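Local structure of digeranylgeranylglycerophospholipid reductase (Sulfolobus acidocaldarius, 4OPC) at residues V52-A55 / H56-L60; E96-A99 / P100-N103; M333-C336 / Y337-Y341. The protein reduces the double bonds of the geranylgeranyl chains of archaeal membrane lipid precursors, using one bound FAD, to give saturated archaeols. All blocks are in the same frame, centred on the assembly; numbering follows the deposited sequence.

Interaction 1: residues V52-A55 / H56-L60. With PGT ((1S)-2-{[{[(2R)-2,3-dihydroxypropyl]oxy}(hydroxy)phosphoryl]oxy}-1-[(palmitoyloxy)methyl]ethyl stearate), chain C.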
loop_
_atom_site.group_PDB
_atom_site.type_symbol
_atom_site.label_atom_id
_atom_site.label_comp_id
_atom_site.label_asym_id
_atom_site.label_seq_id
_atom_site.Cartn_x
_atom_site.Cartn_y
_atom_site.Cartn_z
ATOM N N VAL A 52 9.023 -7.029 1.406
ATOM C CA VAL A 52 8.395 -7.046 0.082
ATOM C C VAL A 52 8.568 -8.416 -0.571
ATOM O O VAL A 52 9.649 -8.998 -0.523
ATOM C CB VAL A 52 8.989 -5.967 -0.867
ATOM C CG1 VAL A 52 8.160 -5.868 -2.151
ATOM C CG2 VAL A 52 9.078 -4.605 -0.190
ATOM N N SER A 53 7.511 -8.915 -1.200
ATOM C CA SER A 53 7.546 -10.203 -1.885
ATOM C C SER A 53 8.482 -10.184 -3.095
ATOM O O SER A 53 8.519 -9.214 -3.847
ATOM C CB SER A 53 6.134 -10.568 -2.341
ATOM O OG SER A 53 6.129 -11.688 -3.205
ATOM N N LYS A 54 9.223 -11.272 -3.282
ATOM C CA LYS A 54 10.115 -11.400 -4.426
ATOM C C LYS A 54 9.331 -11.382 -5.735
ATOM O O LYS A 54 9.816 -10.873 -6.748
ATOM C CB LYS A 54 10.926 -12.686 -4.292
ATOM C CG LYS A 54 11.824 -13.019 -5.469
ATOM C CD LYS A 54 12.586 -14.306 -5.167
ATOM C CE LYS A 54 13.246 -14.899 -6.402
ATOM N NZ LYS A 54 12.274 -15.351 -7.432
ATOM N N ALA A 55 8.118 -11.928 -5.699
ATOM C CA ALA A 55 7.276 -12.040 -6.886
ATOM C C ALA A 55 7.048 -10.701 -7.586
ATOM O O ALA A 55 6.947 -10.656 -8.801
ATOM C CB ALA A 55 5.943 -12.697 -6.541
ATOM N N HIS A 56 6.969 -9.616 -6.824
ATOM C CA HIS A 56 6.751 -8.305 -7.430
ATOM C C HIS A 56 7.920 -7.899 -8.312
ATOM O O HIS A 56 7.733 -7.373 -9.408
ATOM C CB HIS A 56 6.494 -7.242 -6.364
ATOM C CG HIS A 56 5.158 -7.368 -5.707
ATOM N ND1 HIS A 56 3.977 -7.281 -6.411
ATOM C CD2 HIS A 56 4.813 -7.576 -4.415
ATOM C CE1 HIS A 56 2.962 -7.425 -5.580
ATOM N NE2 HIS A 56 3.442 -7.601 -4.363
ATOM N N PHE A 57 9.134 -8.149 -7.839
ATOM C CA PHE A 57 10.304 -7.830 -8.628
ATOM C C PHE A 57 10.340 -8.738 -9.851
ATOM O O PHE A 57 10.669 -8.292 -10.945
ATOM C CB PHE A 57 11.580 -7.967 -7.792
ATOM C CG PHE A 57 11.605 -7.063 -6.596
ATOM C CD1 PHE A 57 11.041 -7.472 -5.396
ATOM C CD2 PHE A 57 12.159 -5.798 -6.673
ATOM C CE1 PHE A 57 11.043 -6.650 -4.297
ATOM C CE2 PHE A 57 12.155 -4.962 -5.573
ATOM C CZ PHE A 57 11.601 -5.392 -4.380
ATOM N N ASP A 58 9.967 -10.002 -9.666
ATOM C CA ASP A 58 9.996 -10.974 -10.758
ATOM C C ASP A 58 8.983 -10.677 -11.864
ATOM O O ASP A 58 9.230 -10.968 -13.034
ATOM C CB ASP A 58 9.782 -12.392 -10.225
ATOM C CG ASP A 58 10.982 -12.913 -9.454
ATOM O OD1 ASP A 58 12.099 -12.403 -9.675
ATOM O OD2 ASP A 58 10.805 -13.839 -8.636
ATOM N N LYS A 59 7.837 -10.117 -11.496
ATOM C CA LYS A 59 6.785 -9.845 -12.476
ATOM C C LYS A 59 6.961 -8.495 -13.204
ATOM O O LYS A 59 6.547 -8.345 -14.350
ATOM C CB LYS A 59 5.412 -9.925 -11.799
ATOM C CG LYS A 59 4.223 -9.830 -12.745
ATOM C CD LYS A 59 2.939 -10.311 -12.074
ATOM C CE LYS A 59 1.746 -10.220 -13.015
ATOM N NZ LYS A 59 0.508 -10.796 -12.411
ATOM N N LEU A 60 7.601 -7.527 -12.555
ATOM C CA LEU A 60 7.614 -6.162 -13.070
ATOM C C LEU A 60 8.918 -5.762 -13.724
ATOM O O LEU A 60 9.007 -4.701 -14.346
ATOM C CB LEU A 60 7.318 -5.180 -11.944
ATOM C CG LEU A 60 5.981 -5.376 -11.242
ATOM C CD1 LEU A 60 5.898 -4.492 -10.025
ATOM C CD2 LEU A 60 4.815 -5.106 -12.193
HETATM C C48 PGT C . -6.200 -5.524 9.621
HETATM C C47 PGT C . -6.172 -4.450 8.554
HETATM C C46 PGT C . -5.040 -3.486 8.841
HETATM C C45 PGT C . -3.737 -4.254 8.937
HETATM C C44 PGT C . -2.564 -3.362 8.588
HETATM C C43 PGT C . -1.804 -2.988 9.848
HETATM C C42 PGT C . -0.749 -1.966 9.486
HETATM C C41 PGT C . 0.273 -2.650 8.613
HETATM C C40 PGT C . 1.616 -1.977 8.752
HETATM C C39 PGT C . 2.670 -3.028 8.490
HETATM C C38 PGT C . 2.451 -3.635 7.129
HETATM C C37 PGT C . 3.399 -4.797 6.956
HETATM C C36 PGT C . 3.243 -5.324 5.551
HETATM C C35 PGT C . 3.903 -6.676 5.412
HETATM C C34 PGT C . 3.772 -7.138 3.974
HETATM C C33 PGT C . 4.111 -8.605 3.826
HETATM C C32 PGT C . 4.835 -8.867 2.519
HETATM C C31 PGT C . 3.886 -8.959 1.335
HETATM O O31 PGT C . 4.100 -8.244 0.374
HETATM O O2 PGT C . 2.770 -9.833 1.327
HETATM C C2 PGT C . 2.909 -11.046 0.609
HETATM C C1 PGT C . 2.691 -10.888 -0.882
HETATM O O3P PGT C . 2.699 -9.572 -1.398
HETATM P P PGT C . 1.371 -9.022 -2.068
HETATM O O1P PGT C . 0.254 -9.508 -1.170
HETATM O O2P PGT C . 1.364 -7.504 -2.151
HETATM O O4P PGT C . 1.135 -9.593 -3.536
HETATM C C4 PGT C . 1.839 -10.707 -4.047
HETATM C C5 PGT C . 1.318 -11.101 -5.411
HETATM O O5 PGT C . 2.367 -11.043 -6.349
HETATM C C6 PGT C . 0.207 -10.162 -5.819
HETATM O O6 PGT C . 0.628 -9.295 -6.845
HETATM C C3 PGT C . 1.863 -12.066 1.023
HETATM O O3 PGT C . 1.999 -12.500 2.355
HETATM C C11 PGT C . 0.759 -12.787 2.957
HETATM O O11 PGT C . -0.078 -13.422 2.346
HETATM C C12 PGT C . 0.464 -12.296 4.360
HETATM C C13 PGT C . -0.675 -13.084 4.973
HETATM C C14 PGT C . -0.954 -12.547 6.361
HETATM C C15 PGT C . -2.116 -11.578 6.325
HETATM C C16 PGT C . -2.484 -11.150 7.730
HETATM C C17 PGT C . -3.974 -11.334 7.921
HETATM C C18 PGT C . -4.340 -11.223 9.386
HETATM C C19 PGT C . -5.761 -11.707 9.595
HETATM C C20 PGT C . -5.848 -13.212 9.429
HETATM C C21 PGT C . -6.395 -13.833 10.699
HETATM C C22 PGT C . -7.206 -15.071 10.378
HETATM C C23 PGT C . -8.202 -15.301 11.493
HETATM C C24 PGT C . -9.210 -16.353 11.086
HETATM C C25 PGT C . -10.613 -15.813 11.264
HETATM C C26 PGT C . -11.385 -15.962 9.970
#

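Interaction 2: residues E96-A99 / P100-N103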
loop_
_atom_site.group_PDB
_atom_site.type_symbol
_atom_site.label_atom_id
_atom_site.label_comp_id
_atom_site.label_asym_id
_atom_site.label_seq_id
_atom_site.Cartn_x
_atom_site.Cartn_y
_atom_site.Cartn_z
ATOM N N GLU A 96 13.719 -8.580 3.107
ATOM C CA GLU A 96 13.742 -7.490 4.065
ATOM C C GLU A 96 14.792 -6.511 3.553
ATOM O O GLU A 96 15.991 -6.817 3.543
ATOM C CB GLU A 96 14.086 -8.001 5.470
ATOM C CG GLU A 96 12.896 -8.010 6.411
ATOM C CD GLU A 96 12.342 -6.631 6.648
ATOM O OE1 GLU A 96 11.118 -6.526 6.855
ATOM O OE2 GLU A 96 13.119 -5.655 6.640
ATOM N N LEU A 97 14.324 -5.349 3.100
ATOM C CA LEU A 97 15.172 -4.397 2.383
ATOM C C LEU A 97 15.692 -3.281 3.258
ATOM O O LEU A 97 15.079 -2.921 4.263
ATOM C CB LEU A 97 14.362 -3.740 1.259
ATOM C CG LEU A 97 13.726 -4.655 0.223
ATOM C CD1 LEU A 97 12.874 -3.863 -0.751
ATOM C CD2 LEU A 97 14.812 -5.387 -0.513
ATOM N N ASN A 98 16.823 -2.716 2.848
ATOM C CA ASN A 98 17.185 -1.362 3.237
ATOM C C ASN A 98 16.463 -0.461 2.239
ATOM O O ASN A 98 16.939 -0.265 1.117
ATOM C CB ASN A 98 18.703 -1.170 3.163
ATOM C CG ASN A 98 19.151 0.211 3.616
ATOM O OD1 ASN A 98 18.411 1.190 3.525
ATOM N ND2 ASN A 98 20.391 0.295 4.086
ATOM N N ALA A 99 15.299 0.050 2.634
ATOM C CA ALA A 99 14.425 0.755 1.709
ATOM C C ALA A 99 15.035 2.011 1.090
ATOM O O ALA A 99 14.989 2.147 -0.129
ATOM C CB ALA A 99 13.068 1.055 2.366
ATOM N N PRO A 100 15.600 2.923 1.910
ATOM C CA PRO A 100 16.233 4.092 1.288
ATOM C C PRO A 100 17.349 3.703 0.316
ATOM O O PRO A 100 17.445 4.297 -0.759
ATOM C CB PRO A 100 16.822 4.857 2.474
ATOM C CG PRO A 100 16.073 4.389 3.674
ATOM C CD PRO A 100 15.580 3.009 3.384
ATOM N N LEU A 101 18.183 2.730 0.672
ATOM C CA LEU A 101 19.291 2.359 -0.207
ATOM C C LEU A 101 18.789 1.806 -1.540
ATOM O O LEU A 101 19.274 2.193 -2.604
ATOM C CB LEU A 101 20.209 1.352 0.481
ATOM C CG LEU A 101 21.625 1.243 -0.069
ATOM C CD1 LEU A 101 22.400 2.510 0.255
ATOM C CD2 LEU A 101 22.294 0.029 0.526
ATOM N N TYR A 102 17.817 0.905 -1.496
ATOM C CA TYR A 102 17.262 0.368 -2.728
ATOM C C TYR A 102 16.546 1.438 -3.552
ATOM O O TYR A 102 16.779 1.555 -4.762
ATOM C CB TYR A 102 16.295 -0.785 -2.435
ATOM C CG TYR A 102 15.654 -1.301 -3.699
ATOM C CD1 TYR A 102 16.357 -2.122 -4.571
ATOM C CD2 TYR A 102 14.357 -0.928 -4.043
ATOM C CE1 TYR A 102 15.786 -2.569 -5.746
ATOM C CE2 TYR A 102 13.775 -1.375 -5.210
ATOM C CZ TYR A 102 14.489 -2.196 -6.060
ATOM O OH TYR A 102 13.916 -2.633 -7.238
ATOM N N ASN A 103 15.679 2.204 -2.898
ATOM C CA ASN A 103 14.928 3.280 -3.538
ATOM C C ASN A 103 15.876 4.268 -4.230
ATOM O O ASN A 103 15.641 4.670 -5.381
ATOM C CB ASN A 103 14.094 3.973 -2.447
ATOM C CG ASN A 103 12.925 4.779 -2.975
ATOM O OD1 ASN A 103 11.918 4.909 -2.278
ATOM N ND2 ASN A 103 13.047 5.352 -4.168
#

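Interaction 3: residues M333-C336 / Y337-Y341. With PGT ((1S)-2-{[{[(2R)-2,3-dihydroxypropyl]oxy}(hydroxy)phosphoryl]oxy}-1-[(palmitoyloxy)methyl]ethyl stearate), chain C.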
loop_
_atom_site.group_PDB
_atom_site.type_symbol
_atom_site.label_atom_id
_atom_site.label_comp_id
_atom_site.label_asym_id
_atom_site.label_seq_id
_atom_site.Cartn_x
_atom_site.Cartn_y
_atom_site.Cartn_z
ATOM N N MET A 333 -4.645 3.150 -17.312
ATOM C CA MET A 333 -4.067 3.105 -15.971
ATOM C C MET A 333 -4.996 2.313 -15.058
ATOM O O MET A 333 -4.563 1.411 -14.332
ATOM C CB MET A 333 -3.885 4.513 -15.405
ATOM C CG MET A 333 -3.547 4.533 -13.920
ATOM S SD MET A 333 -1.931 3.792 -13.602
ATOM C CE MET A 333 -2.024 3.504 -11.840
ATOM N N ASN A 334 -6.278 2.654 -15.111
ATOM C CA ASN A 334 -7.280 2.002 -14.279
ATOM C C ASN A 334 -7.456 0.547 -14.667
ATOM O O ASN A 334 -7.488 -0.327 -13.807
ATOM C CB ASN A 334 -8.619 2.711 -14.411
ATOM C CG ASN A 334 -8.637 4.056 -13.735
ATOM O OD1 ASN A 334 -8.144 4.202 -12.624
ATOM N ND2 ASN A 334 -9.216 5.043 -14.399
ATOM N N ILE A 335 -7.582 0.287 -15.963
ATOM C CA ILE A 335 -7.789 -1.082 -16.428
ATOM C C ILE A 335 -6.633 -1.990 -15.996
ATOM O O ILE A 335 -6.849 -3.072 -15.432
ATOM C CB ILE A 335 -7.932 -1.137 -17.949
ATOM C CG1 ILE A 335 -9.043 -0.193 -18.434
ATOM C CG2 ILE A 335 -8.167 -2.576 -18.402
ATOM C CD1 ILE A 335 -10.370 -0.406 -17.755
ATOM N N CYS A 336 -5.410 -1.533 -16.245
ATOM C CA CYS A 336 -4.204 -2.276 -15.877
ATOM C C CYS A 336 -4.141 -2.494 -14.373
ATOM O O CYS A 336 -3.974 -3.632 -13.911
ATOM C CB CYS A 336 -2.953 -1.516 -16.353
ATOM S SG CYS A 336 -1.307 -2.118 -15.758
ATOM N N TYR A 337 -4.302 -1.426 -13.594
ATOM C CA TYR A 337 -4.147 -1.567 -12.148
ATOM C C TYR A 337 -5.224 -2.434 -11.507
ATOM O O TYR A 337 -4.912 -3.260 -10.644
ATOM C CB TYR A 337 -4.045 -0.212 -11.428
ATOM C CG TYR A 337 -3.715 -0.445 -9.988
ATOM C CD1 TYR A 337 -2.416 -0.755 -9.597
ATOM C CD2 TYR A 337 -4.706 -0.460 -9.017
ATOM C CE1 TYR A 337 -2.116 -1.029 -8.273
ATOM C CE2 TYR A 337 -4.407 -0.737 -7.696
ATOM C CZ TYR A 337 -3.109 -1.028 -7.334
ATOM O OH TYR A 337 -2.786 -1.328 -6.035
ATOM N N VAL A 338 -6.477 -2.252 -11.913
ATOM C CA VAL A 338 -7.549 -3.100 -11.389
ATOM C C VAL A 338 -7.306 -4.574 -11.731
ATOM O O VAL A 338 -7.471 -5.441 -10.869
ATOM C CB VAL A 338 -8.938 -2.620 -11.868
ATOM C CG1 VAL A 338 -10.006 -3.637 -11.518
ATOM C CG2 VAL A 338 -9.262 -1.255 -11.246
ATOM N N ASN A 339 -6.859 -4.863 -12.947
ATOM C CA ASN A 339 -6.549 -6.246 -13.304
ATOM C C ASN A 339 -5.383 -6.820 -12.496
ATOM O O ASN A 339 -5.419 -7.975 -12.070
ATOM C CB ASN A 339 -6.244 -6.374 -14.796
ATOM C CG ASN A 339 -7.479 -6.225 -15.664
ATOM O OD1 ASN A 339 -8.605 -6.368 -15.193
ATOM N ND2 ASN A 339 -7.270 -5.944 -16.946
ATOM N N GLU A 340 -4.345 -6.017 -12.274
ATOM C CA GLU A 340 -3.136 -6.530 -11.634
ATOM C C GLU A 340 -3.219 -6.611 -10.113
ATOM O O GLU A 340 -2.510 -7.420 -9.512
ATOM C CB GLU A 340 -1.916 -5.673 -12.017
ATOM C CG GLU A 340 -1.551 -5.676 -13.503
ATOM C CD GLU A 340 -1.023 -7.016 -13.999
ATOM O OE1 GLU A 340 -0.705 -7.890 -13.167
ATOM O OE2 GLU A 340 -0.921 -7.190 -15.230
ATOM N N TYR A 341 -4.041 -5.767 -9.488
ATOM C CA TYR A 341 -4.085 -5.700 -8.027
ATOM C C TYR A 341 -5.373 -5.105 -7.457
ATOM O O TYR A 341 -5.826 -5.533 -6.388
ATOM C CB TYR A 341 -2.889 -4.902 -7.497
ATOM C CG TYR A 341 -2.437 -5.299 -6.113
ATOM C CD1 TYR A 341 -1.528 -6.332 -5.933
ATOM C CD2 TYR A 341 -2.912 -4.638 -4.981
ATOM C CE1 TYR A 341 -1.093 -6.699 -4.667
ATOM C CE2 TYR A 341 -2.488 -4.994 -3.714
ATOM C CZ TYR A 341 -1.581 -6.031 -3.558
ATOM O OH TYR A 341 -1.141 -6.402 -2.306
HETATM C C48 PGT C . -6.200 -5.524 9.621
HETATM C C47 PGT C . -6.172 -4.450 8.554
HETATM C C46 PGT C . -5.040 -3.486 8.841
HETATM C C45 PGT C . -3.737 -4.254 8.937
HETATM C C44 PGT C . -2.564 -3.362 8.588
HETATM C C43 PGT C . -1.804 -2.988 9.848
HETATM C C42 PGT C . -0.749 -1.966 9.486
HETATM C C41 PGT C . 0.273 -2.650 8.613
HETATM C C40 PGT C . 1.616 -1.977 8.752
HETATM C C39 PGT C . 2.670 -3.028 8.490
HETATM C C38 PGT C . 2.451 -3.635 7.129
HETATM C C37 PGT C . 3.399 -4.797 6.956
HETATM C C36 PGT C . 3.243 -5.324 5.551
HETATM C C35 PGT C . 3.903 -6.676 5.412
HETATM C C34 PGT C . 3.772 -7.138 3.974
HETATM C C33 PGT C . 4.111 -8.605 3.826
HETATM C C32 PGT C . 4.835 -8.867 2.519
HETATM C C31 PGT C . 3.886 -8.959 1.335
HETATM O O31 PGT C . 4.100 -8.244 0.374
HETATM O O2 PGT C . 2.770 -9.833 1.327
HETATM C C2 PGT C . 2.909 -11.046 0.609
HETATM C C1 PGT C . 2.691 -10.888 -0.882
HETATM O O3P PGT C . 2.699 -9.572 -1.398
HETATM P P PGT C . 1.371 -9.022 -2.068
HETATM O O1P PGT C . 0.254 -9.508 -1.170
HETATM O O2P PGT C . 1.364 -7.504 -2.151
HETATM O O4P PGT C . 1.135 -9.593 -3.536
HETATM C C4 PGT C . 1.839 -10.707 -4.047
HETATM C C5 PGT C . 1.318 -11.101 -5.411
HETATM O O5 PGT C . 2.367 -11.043 -6.349
HETATM C C6 PGT C . 0.207 -10.162 -5.819
HETATM O O6 PGT C . 0.628 -9.295 -6.845
HETATM C C3 PGT C . 1.863 -12.066 1.023
HETATM O O3 PGT C . 1.999 -12.500 2.355
HETATM C C11 PGT C . 0.759 -12.787 2.957
HETATM O O11 PGT C . -0.078 -13.422 2.346
HETATM C C12 PGT C . 0.464 -12.296 4.360
HETATM C C13 PGT C . -0.675 -13.084 4.973
HETATM C C14 PGT C . -0.954 -12.547 6.361
HETATM C C15 PGT C . -2.116 -11.578 6.325
HETATM C C16 PGT C . -2.484 -11.150 7.730
HETATM C C17 PGT C . -3.974 -11.334 7.921
HETATM C C18 PGT C . -4.340 -11.223 9.386
HETATM C C19 PGT C . -5.761 -11.707 9.595
HETATM C C20 PGT C . -5.848 -13.212 9.429
HETATM C C21 PGT C . -6.395 -13.833 10.699
HETATM C C22 PGT C . -7.206 -15.071 10.378
HETATM C C23 PGT C . -8.202 -15.301 11.493
HETATM C C24 PGT C . -9.210 -16.353 11.086
HETATM C C25 PGT C . -10.613 -15.813 11.264
HETATM C C26 PGT C . -11.385 -15.962 9.970
#

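Interaction 1: residues V52-A55 / H56-L60
Lys54 and Asp58 pair at the strand-to-helix junction where edge strand 51-53 leads into helix 54-60, whose first turn presents His56 to the lipid phosphate. The carbonyl O of Lys54 accepts from Asp58 N at 3.0 Å, and Ala55 O takes Lys59 N at 2.9 Å, so the first carbonyls of the helix are satisfied by i to i+4 bonds. Ser53 O, at the end of the strand, receives a weak bond from His56 N (3.4 Å). That same oxygen lies at the edge of the Phe57 ring, near its plane, 3.4 Å from CD1. Phe57 also takes Val52 CG1 against CE1 at 3.7 Å, the two side chains crossing at about a right angle, while Phe95 of strand 87-97 meets the ring edge-to-face. At the outer surface the ammonium of Lys54 bends back, chi4 -65°, to form a salt bridge with Asp58 OD2; the modelled separation is too short to be trusted in detail. With CG anti to the carbonyl carbon (chi1 -72°), the His56 ring turns toward the lipid head group, with PGT O5 over one face and the phosphate at its edge. The NE2-H of His56 points in the plane of the imidazole at the phosphate O2P of PGT, 3.0 Å away and 160° at the hydrogen.

Interaction 2: residues E96-A99 / P100-N103
Asn98 and Leu101 form a local side-chain-to-backbone contact at the point where the long strand 87-97 gives way to helix 99-112. Asn98 OD1 accepts from Leu101 N at 3.3 Å; the bond is fairly straight at the hydrogen, 163°, but the donor stands above the amide plane, 60° out of it. With CG opposite the backbone N (chi1 -178°), the amide swings over the start of the helix, and its CG rests 3.5 Å from Leu101 CB. This is an N-cap: the side chain caps a backbone N-H of the first turn, while the main-chain Asn98 O takes Tyr102 N at 3.0 Å. Replacing Asn98 by alanine removes OD1 and is likely to leave Leu101 N without its capping acceptor, although the bond from Tyr102 N to the main-chain O would remain. Pro100, which has no N-H to satisfy, fits this first turn and brings CD to 3.4 Å from Asn98 OD1. The next carbonyl, Ala99 O, receives Asn103 N at 2.9 Å. The Asn103 amide then reaches away from the cap, its ND2 bonding to Gly14 O within what appears to be the Rossmann-type glycine-rich turn, and Tyr102 OH bonds to Pro63 O.

Interaction 3: residues M333-C336 / Y337-Y341
Tyr341 OH is held by two groups: it donates to the phosphate O2P of PGT at 2.7 Å and is also bonded by Asn295 ND2. O2P lies at the edge of the phenol ring, near its plane, beside the CE1 side of the hydroxyl. The ring reaches this place from a wider, pi-type turn at residues 338-341 of helix 332-357, with CG roughly opposite the backbone N (chi1 -152°). Tyr341 N still bonds to Tyr337 O, and Tyr341 is one of the residues known to bind the phytanyl glycerophospholipid.

Upstream, regular i to i+4 bonds carry the helix: Tyr337 N to Met333 O and Val338 N to Asn334 O, both 2.9 Å, then Asn339 N to Ile335 O and Glu340 N to Cys336 O. Side chains one turn apart make lighter contacts. Met333 CE comes to 4.3 Å from Tyr337 CB in a loose apolar contact. Ile335 and Asn339 run side by side in the same direction, CG2 of Ile335 being 3.8 Å from ND2 of Asn339. On another flank the CG of Glu340 lies 4.2 Å from the SG of Cys336, whose sulfur is tied up in the disulfide with Cys311.

The polar ends of Asn334 and Tyr337 are satisfied by other parts of the chain. The Asn334 amide uses OD1 for Met279 N and ND2 for Thr278 OG1, and Tyr337 OH bonds to Gln345 OE1. The disulfide pins helix 332-357 to helix 302-322; on that helix Ser304 is touched by Tyr337 and Tyr341, and Ile307 by Glu340 and Tyr341, while Asn334 grips the chain just before strand 280-281.

All three contacts are local, so none closes a long loop, and they follow one another in series without nesting or crossing. Interaction 1 comes first, at the junction of strand 51-53 and helix 54-60; interaction 2 follows at the end of strand 87-97, the neighbour of 51-53 in the same sheet. The two touch directly, with Phe57 CE2 3.4 Å from Tyr102 OH and Val52 packed on Leu97. Interaction 3 lies far along the chain in helix 332-357, yet it meets interaction 1 at the lipid phosphate and through a long, weak ion pair between Lys59 and Glu340. Interactions 2 and 3 stay apart, their nearest atoms about 14 Å away.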